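Local coordinates for 3-oxoacyl-[acyl-carrier-protein] reductase (Sinorhizobium meliloti, PDB 3U9L) that probably reduces 3-oxoacyl-[acyl-carrier-protein] substrates with NADPH, as a member of the short-chain dehydrogenase/reductase family, at residues S15-L20 with A239-V244; S35-V40 with E65-S70; Q69-V74 with T122-R127; V90-A95 with I142-S147; A95-F100 with Y115-L120. All coordinates share one frame; numbering follows the deposited sequence.

In the fold
All five contacts belong to one Rossmann-type fold, a parallel sheet of seven strands flanked by helices. Interaction 4 joins two inner strands, its centre about 3 Å from the centre of the chain. Interaction 2 lies at the sheet's 61-65 margin, about 17 Å from interaction 4 between centres, and runs into interaction 3, with which it shares Gln-69 and Ser-70. Interactions 3 and 5 use successive parts of helix 108-136, tied by a salt bridge from Arg-124 to Asp-116. Interaction 1 meets interaction 4 where Gly-18 and Phe-17 pack on Asn-94. The start of helix 16-27 and the loops after the strands in interactions 2, 4 and 5 probably border the cofactor cleft, as in relatives.

Interaction 1. Residues S15-L20 with A239-V244; sequences SGFGRL and ADVSLV
The Phe-17 ring is wedged against two valines of 239-244. Over one face, off-centre, stands Val-244 CG1, 4.2 Å from the ring centroid and 29° off the ring normal, a CH-pi contact. The Val-241 carbonyl oxygen lies in the ring plane at the edge. The other branch of Val-244, CG2, approaches obliquely and comes 3.3 Å from Phe-17 CE1, while Val-241 CG2 presses on the same corner of the ring so closely in the model that its spacing is doubtful. One turn further along helix 16-27, Leu-20 reaches over with CD1, 3.6 Å from Val-241 CG1, the two side chains crossing at about a right angle. That CG1, set between backbone N and carbonyl carbon (chi1 65°), is the methyl turned to Leu-20. Residues 15-18 belong to the glycine-rich TGxxxGxG segment at the start of the first helix, which in this family holds the cofactor; the contact sets the beginning of that helix against the beginning of helix 242-252. Polar support is local to the second segment: Asp-240 OD1 takes the N-H of Ser-242 at 3.0 Å in a nearly straight capping bond that arrives from above the carboxylate plane. Beyond, Val-244 also packs on Phe-193 and on Val-265 of strand 262-265.

Interaction 2. Residues S35-V40 with E65-S70; sequences SMRDIV and ELDVQS
Leu-66 N gives its hydrogen to the Met-36 carbonyl oxygen (2.8 Å, 171°), a parallel-type backbone bond at the ends of strands 31-36 and 61-65; Met-36 is a selenomethionine. Nearly as straight is the bond from Ile-39 N to Glu-65 OE1, at 3.0 Å, which meets the carboxylate on its syn side, somewhat out of its plane. Glu-65 OE2 receives a weak bond from Asp-38 N, so two successive amides give the carboxylate one firm and one weak bond. The bend in its chain (chi2 97°) brings the carboxylate round to those N-H groups. A water donates to Glu-65 OE1 at 2.8 Å and reaches Val-40 N weakly, and a second water bridges Ser-35 OG and Leu-66 O. Ser-35 OG is further bonded to Ile-10 O. Within 65-70, Asp-67 OD1 accepts from Gln-69 N at 3.0 Å, an Asx turn at the head of a type I turn. Packing surrounds this polar frame: Ile-39 CD1 lies 3.7 Å from Glu-65 CB, and Ser-35 CB rests 3.6 Å from Leu-66 CB. In classical relatives the loops after these two strands flank the adenosine part of the cofactor, as is likely here. Met-36 and Ile-39 lean on Val-47 of helix 44-57, Leu-66 on Val-74 and Ala-77 of helix 71-85, and Val-68 on Ser-121 and Val-125 of helix 108-136.

Interaction 3. Residues Q69-V74 with T122-R127; sequences QSQVSV and TQRVNR
Arg-124 of helix 108-136 lies across the start of helix 71-85, where two helices flanking the Rossmann-type sheet pack side by side. Polar contacts come from Gln-71, whose chain bends at chi2 (77°) to bring the amide back over the neighbouring helix. Its NE2 donates to Arg-124 O at 3.1 Å, the acceptor lying close to the amide plane, and also bonds Asp-75 OD1; OE1 accepts from a water at 2.7 Å, which in turn accepts from Arg-127 NE. The charged end of Arg-124 is held by a salt bridge to Asp-116 and a bond to Val-68 O, both through NH1; Gln-69 O hangs 3.7 Å above one face of the guanidinium, over its centre. In packing, the extended chain of Arg-124 crosses the Gln-71 side chain obliquely, CG 3.2 Å from OE1, and Val-74 sets CG1 3.7 Å from Val-125 CA and CG2 4.1 Å from Arg-124 CB. The outer side is part of the dimer: Arg-127 forms a salt bridge to Asp-208 of the second subunit, and Pro-108 of that subunit packs on Gln-71 and Arg-124. At the capped start of helix 71-85, Ser-73 N meets Ser-70 OG at 2.9 Å along an almost straight line.

Interaction 4. Residues V90-A95 with I142-S147; sequences VLIHNA and IWISSS
His-93 lays its ring over the six-membered ring of Trp-143, centroids 4.4 Å apart and planes 28° from parallel, a face-to-face stack. His-93 CD2 is the overlapping corner, standing 3.8 Å above the centre of the six-membered ring. Both side chains leave their strands on the same face of the sheet, and their like first torsions (chi1 -71° for His-93, -60° for Trp-143) keep them alongside each other. The strands beneath are in register, Ile-92 beside Ile-142 and His-93 beside Trp-143, and three backbone bonds of 2.8 to 3.0 Å zip them: Ile-142 N to Leu-91 O, His-93 N to Ile-142 O and Ile-144 N to His-93 O. On the other face lie Ile-92 and Ile-142, their CG2 methyls 4.2 Å apart; Ile-142 CD1 reaches Val-90 CG1 at 3.9 Å. Beyond the last backbone bond, Ile-144 CG1 sits 3.6 Å from Asn-94 OD1. These are inner neighbours of the parallel Rossmann-type sheet, and residues 93-96 form the family's NNAG-like segment, with histidine in first place. Helices 108-136 and 158-179 cover the aromatic face. His-93 NE2 pairs with Asn-126 OD1, which helps fix the rotation of the stacked ring and suggests that NE2 carries a proton, so the buried ring stacks through its face while NE2 has a polar partner.

Interaction 5. Residues A95-F100 with Y115-L120; sequences AGHMVF and YDINVL
Asn-118 presents its amide to the backbone of His-97 and binds both of its polar atoms, the tight part of this contact. ND2 donates to His-97 O at 2.9 Å, almost straight (177°) and in the carbonyl plane, while OD1 accepts from His-97 N at 3.2 Å, with a more bent approach (143°). CA of the exposed Gly-96 comes equally near OD1. With Asn-118 CG beside its backbone N (chi1 -75°), the amide swings out from helix 108-136 to this extended loop, and ND2 is shared with Leu-114 O. The looser side is apolar, between the partly exposed His-97 and Ile-117: Ile-117 CG2 lies 3.8 Å from His-97 CB, and its CD1 meets the imidazole obliquely, 3.6 Å from ND1, a nitrogen buried by this contact with no polar partner in the model. Apart from it, a water sits between Ala-95 O (3.1 Å) and Asn-118 O (2.8 Å), at a wider pi-type turn of the helix. An asparagine here holds an active-site water through its main-chain carbonyl in classical relatives, and the arrangement is consistent with that. The loop leaves strand 90-93 and passes along helix 108-136; Asn-118 packs on Ala-163 and Met-98 on Tyr-160, both of helix 158-179.

Interaction 1. Residues S15-L20 with A239-V244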
# COMPACT_ATOMS: atom_id res chain seq x y z
N SER A 15 13.38 -12.11 16.40
CA SER A 15 14.63 -11.38 16.35
C SER A 15 14.33 -9.94 15.93
O SER A 15 13.15 -9.52 15.89
CB SER A 15 15.54 -12.01 15.29
OG SER A 15 14.82 -12.10 14.06
N GLY A 16 15.37 -9.18 15.61
CA GLY A 16 15.19 -7.87 14.98
C GLY A 16 14.61 -6.85 15.93
O GLY A 16 14.90 -6.90 17.14
N PHE A 17 13.78 -5.93 15.42
CA PHE A 17 13.18 -4.93 16.32
C PHE A 17 12.26 -5.64 17.25
O PHE A 17 12.10 -5.23 18.37
CB PHE A 17 12.28 -3.96 15.56
CG PHE A 17 12.98 -3.12 14.58
CD1 PHE A 17 14.12 -2.44 14.93
CD2 PHE A 17 12.49 -3.00 13.29
CE1 PHE A 17 14.78 -1.65 13.97
CE2 PHE A 17 13.12 -2.23 12.37
CZ PHE A 17 14.25 -1.54 12.70
N GLY A 18 11.60 -6.66 16.74
CA GLY A 18 10.60 -7.36 17.54
C GLY A 18 11.19 -7.85 18.85
O GLY A 18 10.65 -7.64 19.94
N ARG A 19 12.29 -8.57 18.74
CA ARG A 19 12.93 -9.15 19.90
C ARG A 19 13.53 -8.13 20.86
O ARG A 19 13.36 -8.25 22.04
CB ARG A 19 13.99 -10.12 19.43
CG ARG A 19 14.84 -10.68 20.54
CD ARG A 19 15.40 -11.99 20.08
NE ARG A 19 16.71 -12.19 20.62
CZ ARG A 19 17.59 -13.07 20.11
NH1 ARG A 19 17.29 -13.85 19.05
NH2 ARG A 19 18.75 -13.14 20.66
N LEU A 20 14.26 -7.15 20.37
CA LEU A 20 14.83 -6.17 21.26
C LEU A 20 13.71 -5.38 21.92
O LEU A 20 13.77 -4.93 23.09
CB LEU A 20 15.72 -5.22 20.46
CG LEU A 20 16.98 -5.86 19.86
CD1 LEU A 20 17.92 -4.82 19.22
CD2 LEU A 20 17.73 -6.64 20.93
N ALA A 239 24.81 3.33 13.71
CA ALA A 239 23.35 3.32 13.86
C ALA A 239 22.99 2.02 14.56
O ALA A 239 23.44 0.95 14.17
CB ALA A 239 22.66 3.44 12.48
N ASP A 240 22.22 2.12 15.63
CA ASP A 240 21.85 0.94 16.40
C ASP A 240 20.34 0.72 16.45
O ASP A 240 19.58 1.58 16.91
CB ASP A 240 22.35 1.05 17.83
CG ASP A 240 22.35 -0.32 18.56
OD1 ASP A 240 21.54 -1.24 18.22
OD2 ASP A 240 23.18 -0.47 19.50
N VAL A 241 19.96 -0.47 16.03
CA VAL A 241 18.60 -0.93 16.00
C VAL A 241 17.87 -0.84 17.37
O VAL A 241 16.64 -0.79 17.44
CB VAL A 241 18.62 -2.35 15.41
CG1 VAL A 241 19.36 -3.28 16.33
CG2 VAL A 241 17.23 -2.84 15.17
N SER A 242 18.63 -0.81 18.46
CA SER A 242 18.08 -0.64 19.79
C SER A 242 17.40 0.74 19.96
O SER A 242 16.65 0.95 20.89
CB SER A 242 19.18 -0.84 20.84
OG SER A 242 20.30 -0.02 20.49
N LEU A 243 17.71 1.69 19.08
CA LEU A 243 17.05 2.99 19.15
C LEU A 243 15.54 2.81 19.00
O LEU A 243 14.78 3.57 19.53
CB LEU A 243 17.51 3.87 18.00
CG LEU A 243 18.98 4.29 18.11
CD1 LEU A 243 19.48 4.92 16.80
CD2 LEU A 243 19.02 5.24 19.29
N VAL A 244 15.13 1.83 18.20
CA VAL A 244 13.73 1.59 17.94
C VAL A 244 13.09 1.05 19.22
O VAL A 244 12.04 1.53 19.63
CB VAL A 244 13.53 0.61 16.79
CG1 VAL A 244 12.05 0.22 16.64
CG2 VAL A 244 14.08 1.21 15.49

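Interaction 2. Residues S35-V40 with E65-S70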
# COMPACT_ATOMS: atom_id res chain seq x y z
N SER A 35 5.62 -13.18 20.63
CA SER A 35 5.08 -14.29 19.85
C SER A 35 5.81 -14.49 18.52
O SER A 35 6.44 -13.56 17.99
CB SER A 35 3.58 -14.08 19.59
OG SER A 35 3.43 -13.22 18.48
N MSE A 36 5.72 -15.70 17.99
CA MSE A 36 6.40 -16.07 16.73
C MSE A 36 5.91 -17.43 16.23
O MSE A 36 5.30 -18.17 16.96
CB MSE A 36 7.92 -16.12 16.94
CG MSE A 36 8.39 -17.28 17.83
SE MSE A 36 10.14 -16.92 18.74
CE MSE A 36 9.56 -15.53 20.03
N ARG A 37 6.18 -17.74 14.97
CA ARG A 37 5.76 -18.99 14.34
C ARG A 37 6.72 -20.15 14.70
O ARG A 37 7.89 -19.95 14.97
CB ARG A 37 5.77 -18.82 12.82
CG ARG A 37 5.93 -17.33 12.34
CD ARG A 37 7.40 -16.71 12.45
NE ARG A 37 7.63 -15.59 13.42
CZ ARG A 37 8.72 -14.83 13.33
NH1 ARG A 37 8.99 -13.87 14.20
NH2 ARG A 37 9.58 -15.07 12.35
N ASP A 38 6.19 -21.36 14.68
CA ASP A 38 7.01 -22.55 14.74
C ASP A 38 8.04 -22.57 15.87
O ASP A 38 9.23 -22.71 15.60
CB ASP A 38 7.75 -22.71 13.42
CG ASP A 38 8.31 -24.12 13.22
OD1 ASP A 38 8.02 -25.02 14.06
OD2 ASP A 38 9.03 -24.32 12.23
N ILE A 39 7.62 -22.42 17.11
CA ILE A 39 8.59 -22.33 18.19
C ILE A 39 9.32 -23.66 18.44
O ILE A 39 10.37 -23.66 19.08
CB ILE A 39 7.94 -21.94 19.51
CG1 ILE A 39 6.75 -22.85 19.77
CG2 ILE A 39 7.53 -20.46 19.52
CD1 ILE A 39 6.07 -22.59 21.12
N VAL A 40 8.75 -24.78 17.98
CA VAL A 40 9.40 -26.10 18.17
C VAL A 40 10.44 -26.40 17.10
O VAL A 40 11.41 -27.12 17.35
CB VAL A 40 8.40 -27.27 18.28
CG1 VAL A 40 7.46 -27.07 19.45
CG2 VAL A 40 7.61 -27.45 16.99
N GLU A 65 3.59 -19.23 20.76
CA GLU A 65 3.49 -19.59 19.37
C GLU A 65 2.32 -18.85 18.70
O GLU A 65 1.15 -18.97 19.13
CB GLU A 65 3.26 -21.10 19.28
CG GLU A 65 2.56 -21.55 18.06
CD GLU A 65 3.50 -22.03 17.00
OE1 GLU A 65 4.61 -22.51 17.36
OE2 GLU A 65 3.15 -21.94 15.80
N LEU A 66 2.62 -18.11 17.64
CA LEU A 66 1.57 -17.36 16.93
C LEU A 66 2.01 -17.18 15.50
O LEU A 66 2.95 -16.43 15.19
CB LEU A 66 1.29 -16.03 17.64
CG LEU A 66 0.09 -15.16 17.20
CD1 LEU A 66 -0.18 -13.98 18.16
CD2 LEU A 66 0.34 -14.66 15.81
N ASP A 67 1.38 -17.93 14.62
CA ASP A 67 1.68 -17.90 13.21
C ASP A 67 0.69 -16.93 12.56
O ASP A 67 -0.47 -17.27 12.42
CB ASP A 67 1.43 -19.28 12.65
CG ASP A 67 1.68 -19.35 11.16
OD1 ASP A 67 1.99 -18.32 10.51
OD2 ASP A 67 1.62 -20.48 10.64
N VAL A 68 1.14 -15.75 12.13
CA VAL A 68 0.19 -14.72 11.72
C VAL A 68 -0.43 -15.06 10.39
O VAL A 68 -1.33 -14.36 9.94
CB VAL A 68 0.84 -13.36 11.57
CG1 VAL A 68 1.27 -12.82 12.93
CG2 VAL A 68 2.06 -13.45 10.57
N GLN A 69 0.05 -16.11 9.74
CA GLN A 69 -0.52 -16.52 8.46
C GLN A 69 -1.67 -17.51 8.70
O GLN A 69 -2.36 -17.91 7.76
CB GLN A 69 0.55 -17.07 7.51
CG GLN A 69 1.39 -15.99 6.84
CD GLN A 69 2.56 -16.51 5.98
OE1 GLN A 69 2.54 -16.39 4.74
NE2 GLN A 69 3.59 -17.05 6.62
N SER A 70 -1.90 -17.90 9.96
CA SER A 70 -2.96 -18.85 10.27
C SER A 70 -3.98 -18.26 11.23
O SER A 70 -3.65 -17.99 12.40
CB SER A 70 -2.39 -20.16 10.82
OG SER A 70 -3.36 -20.84 11.58
O HOH W 1 3.74 -13.66 15.93
O HOH W 2 5.51 -25.12 17.17

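Interaction 3. Residues Q69-V74 with T122-R127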
# COMPACT_ATOMS: atom_id res chain seq x y z
N GLN A 69 0.05 -16.11 9.74
CA GLN A 69 -0.52 -16.52 8.46
C GLN A 69 -1.67 -17.51 8.70
O GLN A 69 -2.36 -17.91 7.76
CB GLN A 69 0.55 -17.07 7.51
CG GLN A 69 1.39 -15.99 6.84
CD GLN A 69 2.56 -16.51 5.98
OE1 GLN A 69 2.54 -16.39 4.74
NE2 GLN A 69 3.59 -17.05 6.62
N SER A 70 -1.90 -17.90 9.96
CA SER A 70 -2.96 -18.85 10.27
C SER A 70 -3.98 -18.26 11.23
O SER A 70 -3.65 -17.99 12.40
CB SER A 70 -2.39 -20.16 10.82
OG SER A 70 -3.36 -20.84 11.58
N GLN A 71 -5.22 -18.05 10.77
CA GLN A 71 -6.23 -17.49 11.71
C GLN A 71 -6.39 -18.37 12.93
O GLN A 71 -6.49 -17.89 14.05
CB GLN A 71 -7.59 -17.23 11.07
CG GLN A 71 -8.54 -16.45 12.05
CD GLN A 71 -8.17 -14.97 12.10
OE1 GLN A 71 -8.06 -14.34 11.06
NE2 GLN A 71 -8.04 -14.40 13.31
N VAL A 72 -6.39 -19.67 12.71
CA VAL A 72 -6.50 -20.63 13.82
C VAL A 72 -5.36 -20.47 14.82
O VAL A 72 -5.60 -20.39 16.03
CB VAL A 72 -6.57 -22.08 13.30
CG1 VAL A 72 -6.25 -23.08 14.44
CG2 VAL A 72 -7.98 -22.33 12.75
N SER A 73 -4.13 -20.39 14.33
CA SER A 73 -3.01 -20.07 15.21
C SER A 73 -3.19 -18.75 15.99
O SER A 73 -3.00 -18.69 17.21
CB SER A 73 -1.71 -20.00 14.42
OG SER A 73 -0.65 -19.79 15.33
N VAL A 74 -3.53 -17.70 15.27
CA VAL A 74 -3.75 -16.39 15.88
C VAL A 74 -4.80 -16.48 16.97
O VAL A 74 -4.61 -15.98 18.09
CB VAL A 74 -4.13 -15.32 14.80
CG1 VAL A 74 -4.60 -14.03 15.45
CG2 VAL A 74 -2.96 -15.07 13.90
N THR A 122 -1.65 -8.55 10.06
CA THR A 122 -2.20 -7.60 11.04
C THR A 122 -3.73 -7.69 11.13
O THR A 122 -4.31 -7.47 12.16
CB THR A 122 -1.79 -6.14 10.69
OG1 THR A 122 -2.51 -5.69 9.51
CG2 THR A 122 -0.18 -6.11 10.46
N GLN A 123 -4.38 -7.98 10.02
CA GLN A 123 -5.81 -8.08 10.02
C GLN A 123 -6.29 -9.32 10.82
O GLN A 123 -7.28 -9.25 11.58
CB GLN A 123 -6.34 -8.07 8.58
CG GLN A 123 -7.90 -7.93 8.41
CD GLN A 123 -8.48 -6.64 8.97
OE1 GLN A 123 -7.75 -5.69 9.30
NE2 GLN A 123 -9.83 -6.62 9.12
N ARG A 124 -5.62 -10.45 10.64
CA ARG A 124 -5.92 -11.63 11.45
C ARG A 124 -5.76 -11.32 12.92
O ARG A 124 -6.62 -11.63 13.72
CB ARG A 124 -4.98 -12.81 11.07
CG ARG A 124 -5.34 -13.39 9.73
CD ARG A 124 -4.49 -14.61 9.37
NE ARG A 124 -4.73 -14.84 7.96
CZ ARG A 124 -3.89 -14.51 6.99
NH1 ARG A 124 -2.68 -14.01 7.26
NH2 ARG A 124 -4.25 -14.71 5.74
N VAL A 125 -4.65 -10.72 13.27
CA VAL A 125 -4.38 -10.38 14.65
C VAL A 125 -5.40 -9.35 15.17
O VAL A 125 -5.95 -9.51 16.29
CB VAL A 125 -2.91 -9.89 14.86
CG1 VAL A 125 -2.71 -9.39 16.34
CG2 VAL A 125 -1.96 -11.02 14.56
N ASN A 126 -5.65 -8.30 14.40
CA ASN A 126 -6.63 -7.32 14.84
C ASN A 126 -8.05 -7.91 15.03
O ASN A 126 -8.74 -7.61 16.02
CB ASN A 126 -6.68 -6.13 13.86
CG ASN A 126 -5.56 -5.16 14.11
OD1 ASN A 126 -5.13 -5.01 15.23
ND2 ASN A 126 -5.07 -4.52 13.08
N ARG A 127 -8.49 -8.72 14.07
CA ARG A 127 -9.81 -9.28 14.17
C ARG A 127 -9.95 -10.17 15.42
O ARG A 127 -11.05 -10.27 16.02
CB ARG A 127 -10.18 -10.02 12.89
CG ARG A 127 -10.72 -9.04 11.81
CD ARG A 127 -10.99 -9.76 10.44
NE ARG A 127 -11.90 -10.91 10.56
CZ ARG A 127 -13.22 -10.82 10.69
NH1 ARG A 127 -13.94 -11.94 10.82
NH2 ARG A 127 -13.84 -9.64 10.70
O HOH W 3 -10.44 -13.27 10.34

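Interaction 4. Residues V90-A95 with I142-S147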
# COMPACT_ATOMS: atom_id res chain seq x y z
N VAL A 90 -1.54 -3.42 25.18
CA VAL A 90 -0.73 -2.92 24.07
C VAL A 90 -0.55 -4.05 23.05
O VAL A 90 -0.11 -5.18 23.39
CB VAL A 90 0.69 -2.43 24.55
CG1 VAL A 90 1.50 -1.84 23.40
CG2 VAL A 90 0.57 -1.46 25.70
N LEU A 91 -0.89 -3.76 21.80
CA LEU A 91 -0.78 -4.70 20.71
C LEU A 91 0.26 -4.11 19.74
O LEU A 91 0.09 -2.96 19.24
CB LEU A 91 -2.14 -4.87 20.05
CG LEU A 91 -2.23 -5.73 18.79
CD1 LEU A 91 -1.71 -7.14 19.16
CD2 LEU A 91 -3.66 -5.80 18.22
N ILE A 92 1.36 -4.84 19.53
CA ILE A 92 2.45 -4.37 18.68
C ILE A 92 2.54 -5.18 17.40
O ILE A 92 2.95 -6.35 17.39
CB ILE A 92 3.83 -4.26 19.44
CG1 ILE A 92 3.68 -3.57 20.81
CG2 ILE A 92 4.86 -3.54 18.56
CD1 ILE A 92 5.06 -3.41 21.60
N HIS A 93 2.09 -4.55 16.31
CA HIS A 93 2.15 -5.18 15.00
C HIS A 93 3.56 -5.03 14.41
O HIS A 93 3.95 -3.95 13.97
CB HIS A 93 1.13 -4.56 14.05
CG HIS A 93 -0.28 -4.90 14.38
ND1 HIS A 93 -0.82 -6.13 14.14
CD2 HIS A 93 -1.27 -4.14 14.93
CE1 HIS A 93 -2.10 -6.14 14.49
NE2 HIS A 93 -2.39 -4.95 14.99
N ASN A 94 4.29 -6.13 14.35
CA ASN A 94 5.67 -6.07 13.90
C ASN A 94 5.96 -7.17 12.89
O ASN A 94 6.78 -6.99 12.02
CB ASN A 94 6.63 -6.17 15.09
CG ASN A 94 8.10 -6.34 14.67
OD1 ASN A 94 8.73 -5.41 14.19
ND2 ASN A 94 8.63 -7.52 14.86
N ALA A 95 5.31 -8.32 12.97
CA ALA A 95 5.59 -9.32 11.90
C ALA A 95 5.83 -8.68 10.49
O ALA A 95 5.04 -7.84 10.03
CB ALA A 95 4.45 -10.45 11.86
N ILE A 142 0.32 -0.29 18.45
CA ILE A 142 1.55 0.27 17.91
C ILE A 142 1.85 -0.49 16.64
O ILE A 142 1.89 -1.73 16.63
CB ILE A 142 2.73 0.12 18.96
CG1 ILE A 142 2.40 0.83 20.28
CG2 ILE A 142 4.05 0.62 18.39
CD1 ILE A 142 3.53 0.77 21.31
N TRP A 143 2.10 0.23 15.56
CA TRP A 143 2.42 -0.43 14.30
C TRP A 143 3.87 -0.10 13.99
O TRP A 143 4.29 1.05 14.16
CB TRP A 143 1.52 0.14 13.20
CG TRP A 143 0.02 -0.03 13.42
CD1 TRP A 143 -0.78 0.67 14.33
CD2 TRP A 143 -0.86 -0.90 12.71
NE1 TRP A 143 -2.12 0.27 14.20
CE2 TRP A 143 -2.19 -0.68 13.21
CE3 TRP A 143 -0.66 -1.84 11.68
CZ2 TRP A 143 -3.29 -1.39 12.72
CZ3 TRP A 143 -1.76 -2.50 11.18
CH2 TRP A 143 -3.04 -2.29 11.70
N ILE A 144 4.64 -1.08 13.54
CA ILE A 144 6.00 -0.78 13.05
C ILE A 144 5.87 -0.61 11.59
O ILE A 144 5.59 -1.56 10.84
CB ILE A 144 7.02 -1.91 13.33
CG1 ILE A 144 6.93 -2.37 14.77
CG2 ILE A 144 8.47 -1.48 12.87
CD1 ILE A 144 7.08 -1.28 15.76
N SER A 145 6.02 0.63 11.15
CA SER A 145 5.78 0.95 9.79
C SER A 145 7.18 0.98 9.16
O SER A 145 8.04 0.20 9.57
CB SER A 145 5.12 2.32 9.72
OG SER A 145 4.75 2.66 8.42
N SER A 146 7.40 1.89 8.22
CA SER A 146 8.64 1.94 7.48
C SER A 146 8.86 3.33 6.89
O SER A 146 7.97 3.90 6.28
CB SER A 146 8.55 0.90 6.34
OG SER A 146 9.68 0.91 5.54
N SER A 147 10.07 3.87 7.04
CA SER A 147 10.39 5.17 6.42
C SER A 147 10.13 5.16 4.91
O SER A 147 9.89 6.22 4.30
CB SER A 147 11.88 5.52 6.70
OG SER A 147 12.75 4.72 5.92

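Interaction 5. Residues A95-F100 with Y115-L120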
# COMPACT_ATOMS: atom_id res chain seq x y z
N ALA A 95 5.31 -8.32 12.97
CA ALA A 95 5.59 -9.32 11.90
C ALA A 95 5.83 -8.68 10.49
O ALA A 95 5.04 -7.84 10.03
CB ALA A 95 4.45 -10.45 11.86
N GLY A 96 6.90 -9.08 9.79
CA GLY A 96 7.23 -8.52 8.48
C GLY A 96 8.24 -9.36 7.72
O GLY A 96 8.76 -10.36 8.24
N HIS A 97 8.53 -9.00 6.48
CA HIS A 97 9.46 -9.81 5.66
C HIS A 97 9.62 -9.08 4.34
O HIS A 97 8.59 -8.67 3.76
CB HIS A 97 8.88 -11.21 5.34
CG HIS A 97 9.72 -12.02 4.39
ND1 HIS A 97 9.25 -12.46 3.16
CD2 HIS A 97 11.01 -12.45 4.47
CE1 HIS A 97 10.21 -13.12 2.53
NE2 HIS A 97 11.28 -13.13 3.30
N MSE A 98 10.88 -8.93 3.91
CA MSE A 98 11.21 -8.18 2.72
C MSE A 98 11.88 -9.01 1.57
O MSE A 98 12.22 -10.18 1.76
CB MSE A 98 12.06 -6.97 3.11
CG MSE A 98 13.55 -7.09 3.14
SE MSE A 98 14.05 -5.42 4.20
CE MSE A 98 15.57 -4.72 3.11
N VAL A 99 12.03 -8.38 0.40
CA VAL A 99 12.57 -9.05 -0.80
C VAL A 99 13.32 -8.04 -1.63
O VAL A 99 13.12 -6.83 -1.46
CB VAL A 99 11.47 -9.66 -1.68
CG1 VAL A 99 10.63 -10.70 -0.91
CG2 VAL A 99 10.57 -8.58 -2.20
N PHE A 100 14.13 -8.52 -2.56
CA PHE A 100 14.94 -7.64 -3.39
C PHE A 100 15.02 -8.16 -4.82
O PHE A 100 15.30 -9.34 -5.04
CB PHE A 100 16.38 -7.57 -2.86
CG PHE A 100 17.22 -6.51 -3.54
CD1 PHE A 100 17.17 -5.18 -3.10
CD2 PHE A 100 18.11 -6.83 -4.57
CE1 PHE A 100 17.95 -4.19 -3.68
CE2 PHE A 100 18.90 -5.83 -5.17
CZ PHE A 100 18.83 -4.52 -4.71
N TYR A 115 2.00 -9.23 0.74
CA TYR A 115 0.82 -8.70 1.32
C TYR A 115 0.30 -9.56 2.49
O TYR A 115 -0.03 -9.05 3.51
CB TYR A 115 -0.27 -8.51 0.29
CG TYR A 115 -1.26 -7.44 0.63
CD1 TYR A 115 -0.89 -6.13 0.66
CD2 TYR A 115 -2.58 -7.74 0.88
CE1 TYR A 115 -1.76 -5.17 0.94
CE2 TYR A 115 -3.46 -6.77 1.16
CZ TYR A 115 -3.05 -5.49 1.18
OH TYR A 115 -3.89 -4.52 1.47
N ASP A 116 0.24 -10.87 2.29
CA ASP A 116 -0.18 -11.78 3.33
C ASP A 116 0.68 -11.56 4.57
O ASP A 116 0.21 -11.27 5.61
CB ASP A 116 -0.11 -13.24 2.87
CG ASP A 116 -0.79 -14.22 3.85
OD1 ASP A 116 -1.63 -13.85 4.62
OD2 ASP A 116 -0.50 -15.38 3.80
N ILE A 117 1.96 -11.68 4.39
CA ILE A 117 2.90 -11.53 5.53
C ILE A 117 2.91 -10.16 6.21
O ILE A 117 3.01 -10.04 7.45
CB ILE A 117 4.36 -11.85 5.11
CG1 ILE A 117 4.47 -13.28 4.57
CG2 ILE A 117 5.30 -11.71 6.34
CD1 ILE A 117 5.93 -13.67 4.03
N ASN A 118 2.84 -9.10 5.43
CA ASN A 118 3.05 -7.78 6.00
C ASN A 118 1.74 -7.04 6.33
O ASN A 118 1.73 -6.13 7.16
CB ASN A 118 3.88 -6.94 5.04
CG ASN A 118 5.38 -7.35 5.02
OD1 ASN A 118 6.12 -7.02 5.93
ND2 ASN A 118 5.80 -8.04 3.95
N VAL A 119 0.64 -7.46 5.71
CA VAL A 119 -0.65 -6.80 5.94
C VAL A 119 -1.77 -7.71 6.46
O VAL A 119 -2.41 -7.42 7.48
CB VAL A 119 -1.14 -6.08 4.62
CG1 VAL A 119 -2.52 -5.45 4.84
CG2 VAL A 119 -0.15 -4.96 4.21
N LEU A 120 -2.05 -8.80 5.76
CA LEU A 120 -3.13 -9.69 6.15
C LEU A 120 -2.84 -10.25 7.54
O LEU A 120 -3.73 -10.50 8.33
CB LEU A 120 -3.26 -10.84 5.14
CG LEU A 120 -3.69 -10.46 3.72
CD1 LEU A 120 -4.11 -11.75 2.97
CD2 LEU A 120 -4.80 -9.43 3.71
O HOH W 4 4.26 -5.52 8.08